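Side-chain contacts in putative antitoxin VapB45 (Mycobacterium tuberculosis, PDB 5AF3), which is possibly the antitoxin of a type II toxin-antitoxin system, paired with the toxin VapC45: residues Y79-F84 and V89-I94; R25-P30 and V73-A78; E128-G131 and P135-L138; V122-A127 and G149-K154; A111-C116 and I164-D169. All blocks are in the same frame, centred on the assembly; numbering follows the deposited sequence.

Contact 1 of 5, residues Y79-F84 and V89-I94; sequences YVLNAF and VPMQRI
Met91 and Ile94 reach back from the loop after helix 72-86 and lay their side chains against Leu81 and Phe84, which lie close together on one side of that helix. The Met91 chain is folded, bent at both chi2 and chi3, which curls its methyl end toward the helix. There it runs at a slant to Leu81, with Met91 CE 3.9 Å from Leu81 CD2. The same methyl also rests on the helix backbone, 3.5 Å from Leu81 O, while Met91 SD lies 4.1 Å from Phe84 CB, so that the thioether bridges the two helix residues. Ile94 meets Phe84 differently. Its CG1 branch is anti to the backbone N (chi1 -162°) and extended beyond, which brings CD1 to the edge of the ring, near its plane and 3.9 Å from Phe84 CD2; the two side chains stand roughly perpendicular. Both segments belong to the putative DNA-binding helix-turn-helix domain, and here the chain leaves helix 72-86 and folds over its last turns before entering helix 95-105. The fold-back is pinned by a backbone bond from Val89 N to Phe84 O, 3.2 Å long, with an angle of 149° at the hydrogen. Beside it Val89 CG2 presses on the same carbonyl, 3.2 Å from Phe84 O. Leu143 of helix 135-143 touches both Phe84 and Val89, Val139 of that helix meets Ile94, and Val157 packs on Phe84. A bound glycerol, probably from the crystallisation liquor, is hydrogen-bonded to the backbone nitrogens of Met91 and Gln92.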
# COMPACT_ATOMS: atom_id res chain seq x y z
N TYR A 79 -5.72 11.20 9.85
CA TYR A 79 -5.08 9.93 10.09
C TYR A 79 -5.88 9.11 11.11
O TYR A 79 -6.16 7.92 10.87
CB TYR A 79 -3.64 10.12 10.56
CG TYR A 79 -2.99 8.86 11.06
CD1 TYR A 79 -2.42 7.93 10.17
CD2 TYR A 79 -2.90 8.60 12.43
CE1 TYR A 79 -1.81 6.79 10.65
CE2 TYR A 79 -2.29 7.49 12.90
CZ TYR A 79 -1.77 6.57 12.02
OH TYR A 79 -1.16 5.46 12.55
N VAL A 80 -6.29 9.76 12.19
CA VAL A 80 -7.06 9.07 13.24
C VAL A 80 -8.45 8.65 12.74
O VAL A 80 -8.84 7.51 12.95
CB VAL A 80 -7.15 9.92 14.50
CG1 VAL A 80 -8.13 9.29 15.53
CG2 VAL A 80 -5.71 10.02 15.15
N LEU A 81 -9.16 9.55 12.09
CA LEU A 81 -10.44 9.23 11.47
C LEU A 81 -10.33 8.10 10.45
O LEU A 81 -11.23 7.29 10.32
CB LEU A 81 -11.01 10.45 10.78
CG LEU A 81 -11.53 11.58 11.67
CD1 LEU A 81 -12.00 12.69 10.78
CD2 LEU A 81 -12.70 11.01 12.55
N ASN A 82 -9.22 8.04 9.72
CA ASN A 82 -9.01 6.90 8.82
C ASN A 82 -8.82 5.58 9.55
O ASN A 82 -9.23 4.51 9.03
CB ASN A 82 -7.85 7.16 7.87
CG ASN A 82 -7.87 6.20 6.67
OD1 ASN A 82 -8.94 5.85 6.16
ND2 ASN A 82 -6.69 5.77 6.23
N ALA A 83 -8.21 5.64 10.72
CA ALA A 83 -8.03 4.48 11.56
C ALA A 83 -9.40 4.04 12.04
O ALA A 83 -9.67 2.82 12.11
CB ALA A 83 -7.13 4.78 12.76
N PHE A 84 -10.27 5.02 12.35
CA PHE A 84 -11.66 4.70 12.73
C PHE A 84 -12.38 4.01 11.54
O PHE A 84 -13.05 2.97 11.73
CB PHE A 84 -12.46 5.96 13.16
CG PHE A 84 -11.99 6.59 14.45
CD1 PHE A 84 -10.99 6.02 15.24
CD2 PHE A 84 -12.60 7.78 14.89
CE1 PHE A 84 -10.58 6.66 16.42
CE2 PHE A 84 -12.20 8.40 16.07
CZ PHE A 84 -11.20 7.86 16.82
N VAL A 89 -15.93 1.61 11.62
CA VAL A 89 -16.76 2.66 12.20
C VAL A 89 -17.60 3.41 11.15
O VAL A 89 -17.08 3.95 10.15
CB VAL A 89 -15.91 3.67 13.01
CG1 VAL A 89 -16.77 4.83 13.54
CG2 VAL A 89 -15.17 2.94 14.12
N PRO A 90 -18.93 3.50 11.38
CA PRO A 90 -19.69 4.30 10.48
C PRO A 90 -19.30 5.78 10.57
O PRO A 90 -19.30 6.34 11.67
CB PRO A 90 -21.15 4.06 10.94
CG PRO A 90 -21.04 3.69 12.37
CD PRO A 90 -19.76 2.90 12.46
N MET A 91 -18.98 6.39 9.42
CA MET A 91 -18.35 7.72 9.41
C MET A 91 -19.28 8.88 9.14
O MET A 91 -18.98 10.04 9.49
CB MET A 91 -17.18 7.76 8.40
CG MET A 91 -16.07 6.72 8.67
SD MET A 91 -15.29 6.77 10.32
CE MET A 91 -14.57 8.45 10.26
N GLN A 92 -20.41 8.60 8.51
CA GLN A 92 -21.29 9.69 8.04
C GLN A 92 -21.95 10.47 9.16
O GLN A 92 -22.34 11.61 8.97
CB GLN A 92 -22.40 9.12 7.15
CG GLN A 92 -21.91 8.69 5.78
CD GLN A 92 -23.05 8.17 4.96
OE1 GLN A 92 -23.94 8.93 4.55
NE2 GLN A 92 -23.05 6.86 4.71
N ARG A 93 -22.11 9.86 10.33
CA ARG A 93 -22.76 10.56 11.45
C ARG A 93 -21.86 10.61 12.69
O ARG A 93 -22.32 10.55 13.83
CB ARG A 93 -24.13 9.92 11.78
CG ARG A 93 -25.15 9.96 10.64
CD ARG A 93 -26.39 9.12 10.92
NE ARG A 93 -27.39 9.19 9.84
CZ ARG A 93 -28.40 10.05 9.77
NH1 ARG A 93 -28.59 10.97 10.70
NH2 ARG A 93 -29.21 10.00 8.73
N ILE A 94 -20.56 10.72 12.43
CA ILE A 94 -19.57 10.70 13.50
C ILE A 94 -19.42 12.06 14.20
O ILE A 94 -18.86 12.11 15.31
CB ILE A 94 -18.19 10.24 12.96
CG1 ILE A 94 -17.30 9.80 14.12
CG2 ILE A 94 -17.55 11.36 12.03
CD1 ILE A 94 -16.18 8.85 13.74

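Contact 2 of 5, residues R25-P30 and V73-A78; sequences RYLVVP and VGIAEA
The phenol ring of Tyr26 meets Ile75 at its edge: Ile75 CD1 lies near the ring plane, 4.4 Å from Tyr26 CD2, a light touch by the far end of the isoleucine. The Tyr26 side chain also touches Tyr18 of strand 18-19 and the loop residues Gln195 and Pro196, so the tyrosine joins helix 20-27 to more than one part of the chain. The main packing is made by Leu27, whose CD1 methyl sits against both Ile75 and Ala78. This methyl is pressed against the alanine, with Leu27 CD1 only 3.5 Å from Ala78 CB, closer than carbon pairs usually pack. Ile75 CG1 touches both branches of the leucine, 3.9 Å from Leu27 CD1 and 4.0 Å from Leu27 CD2, because it lies across the fork. Leu27 CG is anti to the carbonyl carbon (chi1 -57°), which sends the fork out toward helix 72-86. The segments are part of the putative DNA-binding helix-turn-helix domain, and helices 20-27 and 31-38, joined by a short turn, are consistent with that motif, packed here on helix 72-86. The first of them ends in a Schellman motif: Val28 has positive phi (58°), Val29 N bonds to Ser24 O, and the bond from Val28 N to Arg25 O is weak. Pro30 then occupies the N-cap position of the next helix. Leu34 of that helix touches Ala78 and Val29, and Tyr79 packs on Leu27. On the next turn of helix 72-86, the amide nitrogen of Asn82 is hydrogen-bonded to Val28 O.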
# COMPACT_ATOMS: atom_id res chain seq x y z
N ARG A 25 -2.63 9.87 -0.41
CA ARG A 25 -1.56 8.89 -0.65
C ARG A 25 -0.89 8.49 0.65
O ARG A 25 -0.76 7.30 0.97
CB ARG A 25 -0.53 9.46 -1.62
CG ARG A 25 -1.05 9.73 -2.99
CD ARG A 25 0.07 10.18 -3.89
NE ARG A 25 -0.28 11.47 -4.48
CZ ARG A 25 0.46 12.58 -4.37
NH1 ARG A 25 1.63 12.56 -3.73
NH2 ARG A 25 0.02 13.70 -4.95
N TYR A 26 -0.51 9.50 1.44
CA TYR A 26 0.20 9.24 2.70
C TYR A 26 -0.62 8.46 3.73
O TYR A 26 -0.08 7.63 4.42
CB TYR A 26 0.73 10.54 3.31
CG TYR A 26 1.47 11.48 2.39
CD1 TYR A 26 2.17 11.01 1.24
CD2 TYR A 26 1.47 12.84 2.64
CE1 TYR A 26 2.86 11.92 0.40
CE2 TYR A 26 2.15 13.73 1.80
CZ TYR A 26 2.83 13.25 0.69
OH TYR A 26 3.49 14.18 -0.10
N LEU A 27 -1.92 8.80 3.85
CA LEU A 27 -2.85 8.17 4.79
C LEU A 27 -3.54 6.91 4.25
O LEU A 27 -4.09 6.11 5.02
CB LEU A 27 -3.92 9.17 5.23
CG LEU A 27 -3.44 10.47 5.87
CD1 LEU A 27 -4.67 11.13 6.53
CD2 LEU A 27 -2.30 10.28 6.83
N VAL A 28 -3.46 6.71 2.93
CA VAL A 28 -4.14 5.58 2.24
C VAL A 28 -5.66 5.66 2.51
O VAL A 28 -6.26 4.79 3.18
CB VAL A 28 -3.57 4.19 2.62
CG1 VAL A 28 -4.07 3.12 1.64
CG2 VAL A 28 -2.04 4.21 2.64
N VAL A 29 -6.24 6.73 2.00
CA VAL A 29 -7.66 7.05 2.16
C VAL A 29 -8.05 7.70 0.86
O VAL A 29 -7.25 8.46 0.28
CB VAL A 29 -7.94 8.01 3.36
CG1 VAL A 29 -7.18 9.31 3.21
CG2 VAL A 29 -9.46 8.30 3.51
N PRO A 30 -9.27 7.40 0.35
CA PRO A 30 -9.70 8.04 -0.89
C PRO A 30 -9.72 9.54 -0.81
O PRO A 30 -10.17 10.12 0.21
CB PRO A 30 -11.10 7.43 -1.14
CG PRO A 30 -11.05 6.13 -0.46
CD PRO A 30 -10.26 6.43 0.83
N VAL A 73 -1.84 19.47 12.08
CA VAL A 73 -2.90 18.98 12.99
C VAL A 73 -4.07 18.34 12.21
O VAL A 73 -4.65 17.33 12.70
CB VAL A 73 -3.42 20.09 13.98
CG1 VAL A 73 -4.19 21.15 13.26
CG2 VAL A 73 -4.25 19.44 15.14
N GLY A 74 -4.42 18.90 11.05
CA GLY A 74 -5.49 18.38 10.19
C GLY A 74 -5.16 17.00 9.59
O GLY A 74 -6.04 16.13 9.46
N ILE A 75 -3.92 16.80 9.14
CA ILE A 75 -3.57 15.46 8.65
C ILE A 75 -3.56 14.43 9.79
O ILE A 75 -3.87 13.24 9.58
CB ILE A 75 -2.24 15.42 7.81
CG1 ILE A 75 -2.37 14.28 6.77
CG2 ILE A 75 -1.02 15.23 8.67
CD1 ILE A 75 -1.24 14.24 5.76
N ALA A 76 -3.26 14.88 11.01
CA ALA A 76 -3.21 14.00 12.18
C ALA A 76 -4.66 13.58 12.49
O ALA A 76 -4.93 12.40 12.73
CB ALA A 76 -2.58 14.77 13.40
N GLU A 77 -5.58 14.55 12.45
CA GLU A 77 -7.02 14.28 12.64
C GLU A 77 -7.53 13.33 11.52
O GLU A 77 -8.24 12.35 11.78
CB GLU A 77 -7.78 15.61 12.65
CG GLU A 77 -7.40 16.46 13.89
CD GLU A 77 -7.92 17.89 13.85
OE1 GLU A 77 -8.13 18.41 12.73
OE2 GLU A 77 -8.14 18.44 14.97
N ALA A 78 -7.13 13.59 10.28
CA ALA A 78 -7.50 12.71 9.15
C ALA A 78 -6.94 11.29 9.33
O ALA A 78 -7.62 10.31 9.02
CB ALA A 78 -7.06 13.32 7.79

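Contact 3 of 5, residues E128-G131 and P135-L138; sequences ERSG and PDDL
Polar contact between Ser130 and Asp136 comes first, though it is not clear-cut. Ser130 OG lies 3.3 Å from Asp136 OD2, but the hydroxyl has a stronger partner in Phe126 O, one turn back in its own helix, and its single proton cannot serve both. The serine torsion suits the bond to Phe126 O: OG stands beside the backbone N (chi1 -82°), close to the carbonyl of the preceding turn. Asp137 makes firmer bonds. With its CG anti to the backbone N (chi1 -172°), it places OD2 where it accepts a hydrogen bond from Gly133 N in the connecting loop and forms a salt bridge with Arg141 NH1 a turn further along helix 135-143. Near the amino-terminal end of that helix the negative charge would probably be stabilised by the helix dipole as well.

The remaining contacts are van der Waals. Ser130 OG approaches Asp136 CB to 3.2 Å, and Ser130 CB lies 3.7 Å from Asp136 CB, so the two residues pack side by side through their beta carbons. Gly131 contributes only backbone, its O 3.4 Å from Asp137 CB. Phe126 and Pro96 also touch Asp136.

Side-chain-to-backbone bonds in the connector complete the set. Ser134 OG is hydrogen-bonded to both Gly131 O and Asp137 N, tying the end of one helix to the start of the next. Gly131, with positive phi (109°), is where the chain leaves helix 115-130. The whole is a tight interhelical turn at the protein surface, with Ser134 OG to Asp137 N as an N-cap bond at the start of helix 135-143.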
# COMPACT_ATOMS: atom_id res chain seq x y z
N GLU A 128 -23.85 5.71 26.01
CA GLU A 128 -24.77 5.23 27.06
C GLU A 128 -26.05 6.02 27.03
O GLU A 128 -27.15 5.46 26.99
CB GLU A 128 -24.15 5.45 28.42
CG GLU A 128 -23.19 4.44 28.88
CD GLU A 128 -22.92 4.68 30.33
OE1 GLU A 128 -22.02 5.51 30.63
OE2 GLU A 128 -23.64 4.09 31.16
N ARG A 129 -25.91 7.35 27.00
CA ARG A 129 -27.06 8.24 27.00
C ARG A 129 -27.73 8.37 25.63
O ARG A 129 -28.80 8.96 25.50
CB ARG A 129 -26.61 9.62 27.48
CG ARG A 129 -25.49 10.22 26.65
CD ARG A 129 -24.75 11.33 27.38
NE ARG A 129 -24.12 12.30 26.46
CZ ARG A 129 -24.77 13.17 25.70
NH1 ARG A 129 -26.10 13.20 25.70
NH2 ARG A 129 -24.10 14.02 24.93
N SER A 130 -27.09 7.82 24.59
CA SER A 130 -27.55 8.00 23.23
C SER A 130 -28.74 7.10 22.85
O SER A 130 -29.52 7.47 21.99
CB SER A 130 -26.40 7.78 22.24
OG SER A 130 -25.62 8.99 22.13
N GLY A 131 -28.86 5.94 23.47
CA GLY A 131 -29.93 5.02 23.04
C GLY A 131 -29.29 3.84 22.35
O GLY A 131 -28.43 4.02 21.48
N PRO A 135 -27.35 6.10 16.10
CA PRO A 135 -26.12 6.37 15.32
C PRO A 135 -24.89 6.62 16.20
O PRO A 135 -23.80 6.10 15.89
CB PRO A 135 -26.50 7.62 14.52
CG PRO A 135 -28.02 7.47 14.34
CD PRO A 135 -28.45 7.00 15.69
N ASP A 136 -25.05 7.36 17.30
CA ASP A 136 -23.92 7.53 18.22
C ASP A 136 -23.45 6.21 18.82
O ASP A 136 -22.24 5.93 18.90
CB ASP A 136 -24.25 8.57 19.30
CG ASP A 136 -24.58 9.93 18.72
OD1 ASP A 136 -23.97 10.40 17.76
OD2 ASP A 136 -25.47 10.59 19.28
N ASP A 137 -24.39 5.35 19.24
CA ASP A 137 -24.03 4.07 19.81
C ASP A 137 -23.29 3.22 18.76
O ASP A 137 -22.33 2.51 19.10
CB ASP A 137 -25.30 3.36 20.30
CG ASP A 137 -25.01 2.11 21.09
OD1 ASP A 137 -24.06 2.10 21.92
OD2 ASP A 137 -25.73 1.11 20.90
N LEU A 138 -23.71 3.32 17.51
CA LEU A 138 -23.06 2.52 16.44
C LEU A 138 -21.65 2.99 16.18
O LEU A 138 -20.76 2.15 15.99
CB LEU A 138 -23.86 2.54 15.16
CG LEU A 138 -25.25 1.92 15.29
CD1 LEU A 138 -25.99 2.25 13.98
CD2 LEU A 138 -25.26 0.43 15.63

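Contact 4 of 5, residues V122-A127 and G149-K154; sequences VLWRFA and GQYVFK
Trp124 and Tyr151 form an offset stack, in which the five-membered ring of the indole faces the phenol ring with centroids 4.2 Å apart and planes inclined by 27°. The phenol lies over one indole face, displaced toward its rim, and the two side chains cross at roughly a right angle. Trp124 NE1 and Tyr151 CE2 are the nearest atoms, at 3.2 Å, and Trp124 CD1 lies 3.5 Å from Tyr151 CD2. Two residues along the strand, Phe153 meets the helix again: Leu123 CD1 sits 3.9 Å from Phe153 CE1 and the two side chains run about perpendicular.

Trp124 CG is anti to the backbone N (chi1 170°), which swings the indole out from the helix to the strand. Tyr151 and Phe153 reach the helix from one side of strand 150-153, as alternate residues of a strand do. Ile144 of the partner strand touches both Trp124 and Tyr151, and Pro146 packs on Tyr151. Leu123 is backed by Leu101 and Leu143.

The antiparallel hairpin of strands 144-147 and 150-153 is thus laid against helix 115-130. That helix also packs on helix 95-105, where the Phe126 ring stacks on Trp100 and the indole NE1 of Trp100 is hydrogen-bonded to Val122 O. Lys154, at the N-cap position of helix 155-161, leads out of the hairpin; its NZ is hydrogen-bonded to Gly142 O and to Arg213 O of the second subunit.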
# COMPACT_ATOMS: atom_id res chain seq x y z
N VAL A 122 -14.48 8.05 27.72
CA VAL A 122 -15.28 9.22 27.32
C VAL A 122 -16.37 8.85 26.29
O VAL A 122 -17.56 9.23 26.40
CB VAL A 122 -14.33 10.39 26.77
CG1 VAL A 122 -15.13 11.47 26.14
CG2 VAL A 122 -13.41 10.94 27.92
N LEU A 123 -15.99 8.07 25.28
CA LEU A 123 -16.96 7.71 24.25
C LEU A 123 -18.06 6.80 24.77
O LEU A 123 -19.21 6.90 24.37
CB LEU A 123 -16.23 7.03 23.09
CG LEU A 123 -15.45 8.06 22.25
CD1 LEU A 123 -14.44 7.23 21.41
CD2 LEU A 123 -16.32 8.96 21.40
N TRP A 124 -17.68 5.86 25.61
CA TRP A 124 -18.65 4.98 26.24
C TRP A 124 -19.79 5.79 26.90
O TRP A 124 -20.98 5.55 26.62
CB TRP A 124 -17.94 4.06 27.22
CG TRP A 124 -18.88 3.32 28.05
CD1 TRP A 124 -19.82 2.43 27.63
CD2 TRP A 124 -19.00 3.41 29.47
NE1 TRP A 124 -20.52 1.94 28.71
CE2 TRP A 124 -20.05 2.53 29.85
CE3 TRP A 124 -18.34 4.14 30.47
CZ2 TRP A 124 -20.43 2.35 31.18
CZ3 TRP A 124 -18.72 3.97 31.79
CH2 TRP A 124 -19.76 3.08 32.13
N ARG A 125 -19.41 6.76 27.73
CA ARG A 125 -20.33 7.68 28.43
C ARG A 125 -21.31 8.36 27.47
O ARG A 125 -22.51 8.49 27.78
CB ARG A 125 -19.53 8.74 29.20
CG ARG A 125 -18.75 8.22 30.38
CD ARG A 125 -18.27 9.37 31.32
NE ARG A 125 -16.81 9.57 31.32
CZ ARG A 125 -16.18 10.68 30.91
NH1 ARG A 125 -16.86 11.73 30.42
NH2 ARG A 125 -14.85 10.73 30.98
N PHE A 126 -20.80 8.79 26.31
CA PHE A 126 -21.63 9.41 25.28
C PHE A 126 -22.67 8.42 24.72
O PHE A 126 -23.84 8.74 24.61
CB PHE A 126 -20.70 9.90 24.15
CG PHE A 126 -21.38 10.63 23.07
CD1 PHE A 126 -22.06 11.82 23.33
CD2 PHE A 126 -21.32 10.17 21.75
CE1 PHE A 126 -22.69 12.50 22.35
CE2 PHE A 126 -21.95 10.84 20.76
CZ PHE A 126 -22.64 12.03 21.05
N ALA A 127 -22.25 7.21 24.39
CA ALA A 127 -23.14 6.25 23.73
C ALA A 127 -24.20 5.75 24.72
O ALA A 127 -25.30 5.43 24.30
CB ALA A 127 -22.33 5.09 23.19
N GLY A 149 -13.43 -6.10 32.37
CA GLY A 149 -14.49 -5.35 33.04
C GLY A 149 -14.60 -3.87 32.75
O GLY A 149 -15.36 -3.17 33.41
N GLN A 150 -13.85 -3.37 31.76
CA GLN A 150 -13.96 -1.97 31.34
C GLN A 150 -13.87 -1.84 29.82
O GLN A 150 -13.36 -2.74 29.15
CB GLN A 150 -12.87 -1.12 32.00
CG GLN A 150 -11.46 -1.47 31.56
CD GLN A 150 -10.43 -0.43 31.97
OE1 GLN A 150 -10.73 0.50 32.71
NE2 GLN A 150 -9.20 -0.58 31.47
N TYR A 151 -14.37 -0.73 29.29
CA TYR A 151 -14.30 -0.49 27.84
C TYR A 151 -12.97 0.12 27.45
O TYR A 151 -12.48 1.00 28.12
CB TYR A 151 -15.46 0.39 27.36
CG TYR A 151 -16.78 -0.32 27.48
CD1 TYR A 151 -17.18 -1.27 26.54
CD2 TYR A 151 -17.61 -0.08 28.56
CE1 TYR A 151 -18.39 -1.93 26.66
CE2 TYR A 151 -18.82 -0.72 28.69
CZ TYR A 151 -19.21 -1.65 27.75
OH TYR A 151 -20.44 -2.28 27.92
N VAL A 152 -12.41 -0.37 26.35
CA VAL A 152 -11.13 0.11 25.84
C VAL A 152 -11.24 0.20 24.31
O VAL A 152 -12.11 -0.44 23.71
CB VAL A 152 -9.96 -0.86 26.19
CG1 VAL A 152 -9.77 -1.01 27.70
CG2 VAL A 152 -10.16 -2.24 25.51
N PHE A 153 -10.33 0.92 23.67
CA PHE A 153 -10.29 0.89 22.20
C PHE A 153 -9.90 -0.49 21.69
O PHE A 153 -9.06 -1.16 22.27
CB PHE A 153 -9.27 1.88 21.66
CG PHE A 153 -9.76 3.30 21.61
CD1 PHE A 153 -10.83 3.68 20.80
CD2 PHE A 153 -9.08 4.29 22.37
CE1 PHE A 153 -11.26 5.01 20.74
CE2 PHE A 153 -9.49 5.63 22.30
CZ PHE A 153 -10.57 6.01 21.51
N LYS A 154 -10.58 -0.94 20.62
CA LYS A 154 -10.14 -2.14 19.91
C LYS A 154 -8.67 -1.98 19.50
O LYS A 154 -8.24 -0.87 19.13
CB LYS A 154 -10.97 -2.29 18.63
CG LYS A 154 -12.46 -2.57 18.89
CD LYS A 154 -13.19 -2.67 17.57
CE LYS A 154 -14.67 -2.93 17.83
NZ LYS A 154 -15.44 -2.83 16.55

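Contact 5 of 5, residues A111-C116 and I164-D169; sequences ASQDLC and ISFADD
Phe166 swings its ring from strand 164-166 over Gln113 because CG is anti to the carbonyl carbon (chi1 -57°), while Gln113 holds CG anti to its own N and sends its extended chain toward Phe166 CB, the amide nearly parallel to the ring (planes 10° apart) and Gln113 OE1 3.6 Å from Phe166 CB. Gln113 CA sits above the ring centre, 3.5 Å from the Phe166 centroid and only 10° off the normal, a CH-pi contact. Gln113 N also lies over the face, 3.4 Å from Phe166 CE1, and Gln113 CB approaches Phe166 CG to 3.6 Å. At the ring edge, in its plane, Ala111 O comes within 3.4 Å of Phe166 CE1.

The peptide that faces the ring belongs to a type I beta turn from Ser112 to Leu115, closed by Leu115 N to Ser112 O, with Asp114 N also capped by Ser112 OG at the entry to helix 115-130. Gln113 OE1 is fixed by Asn170 ND2.

No hydrogen bond crosses the contact: a face receives C-H and an edge meets a carbonyl, a match to the charge distribution of a benzene ring consistent with weakly polar attraction.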
# COMPACT_ATOMS: atom_id res chain seq x y z
N ALA A 111 -6.13 14.52 17.73
CA ALA A 111 -4.66 14.64 17.67
C ALA A 111 -4.00 14.73 19.06
O ALA A 111 -2.80 15.01 19.20
CB ALA A 111 -4.27 15.81 16.78
N SER A 112 -4.78 14.45 20.10
CA SER A 112 -4.31 14.58 21.47
C SER A 112 -3.60 13.36 22.03
O SER A 112 -3.99 12.23 21.77
CB SER A 112 -5.50 14.94 22.38
OG SER A 112 -5.11 14.88 23.73
N GLN A 113 -2.62 13.60 22.89
CA GLN A 113 -1.90 12.56 23.59
C GLN A 113 -2.85 11.79 24.50
O GLN A 113 -2.59 10.64 24.81
CB GLN A 113 -0.77 13.17 24.40
CG GLN A 113 0.06 12.14 25.15
CD GLN A 113 1.39 12.69 25.60
OE1 GLN A 113 1.67 13.89 25.44
NE2 GLN A 113 2.22 11.83 26.17
N ASP A 114 -3.95 12.42 24.90
CA ASP A 114 -4.88 11.81 25.86
C ASP A 114 -5.93 10.93 25.18
O ASP A 114 -6.68 10.21 25.85
CB ASP A 114 -5.59 12.90 26.67
CG ASP A 114 -4.67 13.60 27.67
OD1 ASP A 114 -3.64 12.99 28.04
OD2 ASP A 114 -4.99 14.74 28.07
N LEU A 115 -5.99 10.99 23.86
CA LEU A 115 -7.03 10.23 23.14
C LEU A 115 -6.88 8.75 23.45
O LEU A 115 -7.84 8.10 23.83
CB LEU A 115 -6.95 10.45 21.63
CG LEU A 115 -7.95 9.59 20.84
CD1 LEU A 115 -9.40 10.06 21.07
CD2 LEU A 115 -7.63 9.60 19.32
N CYS A 116 -5.69 8.21 23.26
CA CYS A 116 -5.56 6.77 23.35
C CYS A 116 -5.84 6.25 24.77
O CYS A 116 -6.49 5.19 24.93
CB CYS A 116 -4.22 6.30 22.81
SG CYS A 116 -4.21 4.56 22.67
N ILE A 164 1.55 7.83 16.73
CA ILE A 164 1.58 9.27 16.79
C ILE A 164 2.51 9.69 17.93
O ILE A 164 2.46 9.10 19.00
CB ILE A 164 0.15 9.87 17.01
CG1 ILE A 164 -0.79 9.39 15.89
CG2 ILE A 164 0.18 11.42 17.00
CD1 ILE A 164 -2.23 9.84 16.07
N SER A 165 3.35 10.69 17.67
CA SER A 165 4.25 11.26 18.70
C SER A 165 3.72 12.63 19.06
O SER A 165 3.11 13.29 18.22
CB SER A 165 5.68 11.39 18.13
OG SER A 165 6.24 10.11 17.98
N PHE A 166 3.99 13.09 20.29
CA PHE A 166 3.37 14.35 20.74
C PHE A 166 4.36 15.47 21.15
O PHE A 166 5.43 15.15 21.64
CB PHE A 166 2.38 14.05 21.87
CG PHE A 166 1.32 13.05 21.44
CD1 PHE A 166 0.22 13.48 20.70
CD2 PHE A 166 1.50 11.69 21.67
CE1 PHE A 166 -0.73 12.55 20.23
CE2 PHE A 166 0.55 10.76 21.23
CZ PHE A 166 -0.55 11.20 20.49
N ALA A 167 3.98 16.72 20.91
CA ALA A 167 4.79 17.89 21.26
C ALA A 167 4.52 18.29 22.71
O ALA A 167 3.84 17.55 23.45
CB ALA A 167 4.51 19.06 20.30
N ASP A 168 5.09 19.44 23.12
CA ASP A 168 4.96 19.95 24.49
C ASP A 168 3.49 20.10 24.88
O ASP A 168 3.10 19.80 26.02
CB ASP A 168 5.67 21.31 24.65
CG ASP A 168 7.03 21.18 25.31
OD1 ASP A 168 7.48 20.03 25.56
OD2 ASP A 168 7.67 22.24 25.60
N ASP A 169 2.70 20.55 23.92
CA ASP A 169 1.30 20.84 24.13
C ASP A 169 0.41 19.58 24.14
O ASP A 169 -0.81 19.71 24.16
CB ASP A 169 0.83 21.81 23.05
CG ASP A 169 1.14 21.30 21.66
OD1 ASP A 169 1.56 20.11 21.52
OD2 ASP A 169 0.95 22.08 20.72

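In the fold
Contacts 1 and 2 are buried and adjoin along helix 72-86, each gripping it mainly with aliphatic and aromatic side chains. Contacts 3, 4 and 5 all use helix 115-130. Contact 3, at the carboxy-terminal end of that helix and on the surface, is polar and lies within the loop closed by contact 4, which in turn lies within that closed by contact 5. Contacts 4 and 5 are partly buried and turn on aromatic rings, stacked in one and met by backbone in the other. The two helices meet where Val80 touches Leu115, and Val80 also packs on Ile164, so contact 5 borders the buried core.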